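Local coordinates for D-alanyl-D-alanine carboxypeptidase (Streptococcus pneumoniae R6, PDB 1XP4), which probably removes the terminal D-alanine from peptidoglycan precursors as a serine-type carboxypeptidase of the S11 family, working in cell wall synthesis, at residues T24-Y29 with Y351-L356. Sequence-based numbering, arbitrary orientation.
Sequences TGKILY and YEDKDL
Lys26, on the edge strand 26-31 of the five-stranded antiparallel sheet, reaches Asp353 and Asp355 in the loop after strand 345-350, where Asp353 to Asp355 form an Asx turn. The contact joins the S11 peptidase domain to the PBP5-type C-terminal domain, well away from the predicted active site. No backbone bond links the two segments directly. Segment 24-29 instead makes backbone hydrogen bonds farther along the same loop, Gly25 with Ile362 and Ile27 with Gly360.

On the strand side Lys26 makes every close contact. Its chain is extended as far as CE and then bends (chi4 61°), which turns NZ into the loop. The lysine and Asp353 side chains cross at about a right angle. Lys26 NZ forms a salt bridge with Asp353 OD2 at 2.6 Å, on the syn lone pair. CD of Lys26 passes 3.6 Å from Asp353 OD2. That oxygen is also hydrogen-bonded to Tyr361 OH. NZ gives a second hydrogen bond to Asp355 O, from above the carbonyl plane. Asp355 OD1 forms a salt bridge with Arg318 NH1. Asp353 uses both oxygens: OD2 takes Lys26 NZ, while OD1 closes the turn by accepting Asp355 N at 2.7 Å, nearly in line with its C-O bond.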
loop_
_atom_site.group_PDB
_atom_site.type_symbol
_atom_site.label_atom_id
_atom_site.label_comp_id
_atom_site.label_asym_id
_atom_site.label_seq_id
_atom_site.Cartn_x
_atom_site.Cartn_y
_atom_site.Cartn_z
ATOM N N THR A 24 -4.802 -9.646 3.582
ATOM C CA THR A 24 -6.257 -9.772 3.537
ATOM C C THR A 24 -7.010 -8.453 3.577
ATOM O O THR A 24 -8.210 -8.414 3.317
ATOM C CB THR A 24 -6.779 -10.659 4.676
ATOM O OG1 THR A 24 -6.557 -10.010 5.935
ATOM C CG2 THR A 24 -6.063 -12.003 4.664
ATOM N N GLY A 25 -6.310 -7.369 3.891
ATOM C CA GLY A 25 -6.962 -6.075 3.956
ATOM C C GLY A 25 -7.876 -5.962 5.162
ATOM O O GLY A 25 -8.730 -5.069 5.227
ATOM N N LYS A 26 -7.699 -6.868 6.117
ATOM C CA LYS A 26 -8.508 -6.862 7.323
ATOM C C LYS A 26 -8.140 -5.658 8.173
ATOM O O LYS A 26 -6.963 -5.345 8.354
ATOM C CB LYS A 26 -8.289 -8.141 8.124
ATOM C CG LYS A 26 -9.040 -8.136 9.430
ATOM C CD LYS A 26 -8.680 -9.318 10.313
ATOM C CE LYS A 26 -9.318 -9.177 11.700
ATOM N NZ LYS A 26 -10.824 -9.129 11.659
ATOM N N ILE A 27 -9.151 -4.983 8.699
ATOM C CA ILE A 27 -8.925 -3.804 9.525
ATOM C C ILE A 27 -8.604 -4.175 10.976
ATOM O O ILE A 27 -9.362 -4.891 11.631
ATOM C CB ILE A 27 -10.154 -2.872 9.470
ATOM C CG1 ILE A 27 -10.363 -2.403 8.025
ATOM C CG2 ILE A 27 -9.972 -1.708 10.425
ATOM C CD1 ILE A 27 -11.649 -1.644 7.786
ATOM N N LEU A 28 -7.474 -3.682 11.471
ATOM C CA LEU A 28 -7.048 -3.979 12.834
ATOM C C LEU A 28 -7.285 -2.817 13.802
ATOM O O LEU A 28 -7.469 -3.019 15.006
ATOM C CB LEU A 28 -5.566 -4.354 12.829
ATOM C CG LEU A 28 -5.173 -5.482 11.874
ATOM C CD1 LEU A 28 -3.668 -5.686 11.926
ATOM C CD2 LEU A 28 -5.911 -6.761 12.253
ATOM N N TYR A 29 -7.266 -1.599 13.274
ATOM C CA TYR A 29 -7.480 -0.411 14.080
ATOM C C TYR A 29 -7.953 0.747 13.219
ATOM O O TYR A 29 -7.536 0.903 12.069
ATOM C CB TYR A 29 -6.200 0.018 14.783
ATOM C CG TYR A 29 -6.402 1.267 15.603
ATOM C CD1 TYR A 29 -6.958 1.198 16.872
ATOM C CD2 TYR A 29 -6.129 2.524 15.074
ATOM C CE1 TYR A 29 -7.247 2.344 17.594
ATOM C CE2 TYR A 29 -6.418 3.676 15.790
ATOM C CZ TYR A 29 -6.977 3.575 17.048
ATOM O OH TYR A 29 -7.273 4.698 17.775
ATOM N N TYR A 351 -12.123 -17.913 5.464
ATOM C CA TYR A 351 -12.225 -17.565 6.876
ATOM C C TYR A 351 -13.477 -16.731 7.105
ATOM O O TYR A 351 -13.573 -15.592 6.639
ATOM C CB TYR A 351 -10.969 -16.793 7.309
ATOM C CG TYR A 351 -11.021 -16.140 8.682
ATOM C CD1 TYR A 351 -11.742 -16.711 9.729
ATOM C CD2 TYR A 351 -10.306 -14.971 8.939
ATOM C CE1 TYR A 351 -11.746 -16.135 10.996
ATOM C CE2 TYR A 351 -10.300 -14.389 10.201
ATOM C CZ TYR A 351 -11.023 -14.975 11.228
ATOM O OH TYR A 351 -11.017 -14.408 12.492
ATOM N N GLU A 352 -14.438 -17.306 7.819
ATOM C CA GLU A 352 -15.686 -16.611 8.112
ATOM C C GLU A 352 -15.462 -15.745 9.353
ATOM O O GLU A 352 -15.879 -16.065 10.464
ATOM C CB GLU A 352 -16.807 -17.641 8.314
ATOM C CG GLU A 352 -16.811 -18.700 7.200
ATOM C CD GLU A 352 -17.834 -19.805 7.399
ATOM O OE1 GLU A 352 -19.017 -19.599 7.053
ATOM O OE2 GLU A 352 -17.452 -20.882 7.905
ATOM N N ASP A 353 -14.769 -14.641 9.127
ATOM C CA ASP A 353 -14.424 -13.690 10.165
ATOM C C ASP A 353 -15.674 -13.087 10.814
ATOM O O ASP A 353 -16.544 -12.550 10.129
ATOM C CB ASP A 353 -13.564 -12.591 9.538
ATOM C CG ASP A 353 -12.881 -11.716 10.561
ATOM O OD1 ASP A 353 -13.350 -11.657 11.716
ATOM O OD2 ASP A 353 -11.877 -11.068 10.196
ATOM N N LYS A 354 -15.753 -13.183 12.139
ATOM C CA LYS A 354 -16.874 -12.640 12.907
ATOM C C LYS A 354 -16.360 -11.593 13.902
ATOM O O LYS A 354 -17.075 -11.170 14.810
ATOM C CB LYS A 354 -17.575 -13.765 13.673
ATOM C CG LYS A 354 -18.057 -14.901 12.792
ATOM C CD LYS A 354 -18.719 -16.005 13.609
ATOM C CE LYS A 354 -19.096 -17.194 12.724
ATOM N NZ LYS A 354 -19.718 -18.323 13.478
ATOM N N ASP A 355 -15.114 -11.174 13.710
ATOM C CA ASP A 355 -14.466 -10.203 14.581
ATOM C C ASP A 355 -14.112 -8.944 13.769
ATOM O O ASP A 355 -12.973 -8.473 13.783
ATOM C CB ASP A 355 -13.200 -10.843 15.154
ATOM C CG ASP A 355 -12.658 -10.108 16.351
ATOM O OD1 ASP A 355 -13.029 -8.937 16.540
ATOM O OD2 ASP A 355 -11.849 -10.704 17.094
ATOM N N LEU A 356 -15.103 -8.402 13.073
ATOM C CA LEU A 356 -14.908 -7.233 12.228
ATOM C C LEU A 356 -14.688 -5.929 12.968
ATOM O O LEU A 356 -15.499 -5.526 13.796
ATOM C CB LEU A 356 -16.097 -7.079 11.287
ATOM C CG LEU A 356 -16.456 -8.381 10.570
ATOM C CD1 LEU A 356 -17.613 -8.136 9.634
ATOM C CD2 LEU A 356 -15.239 -8.924 9.816
#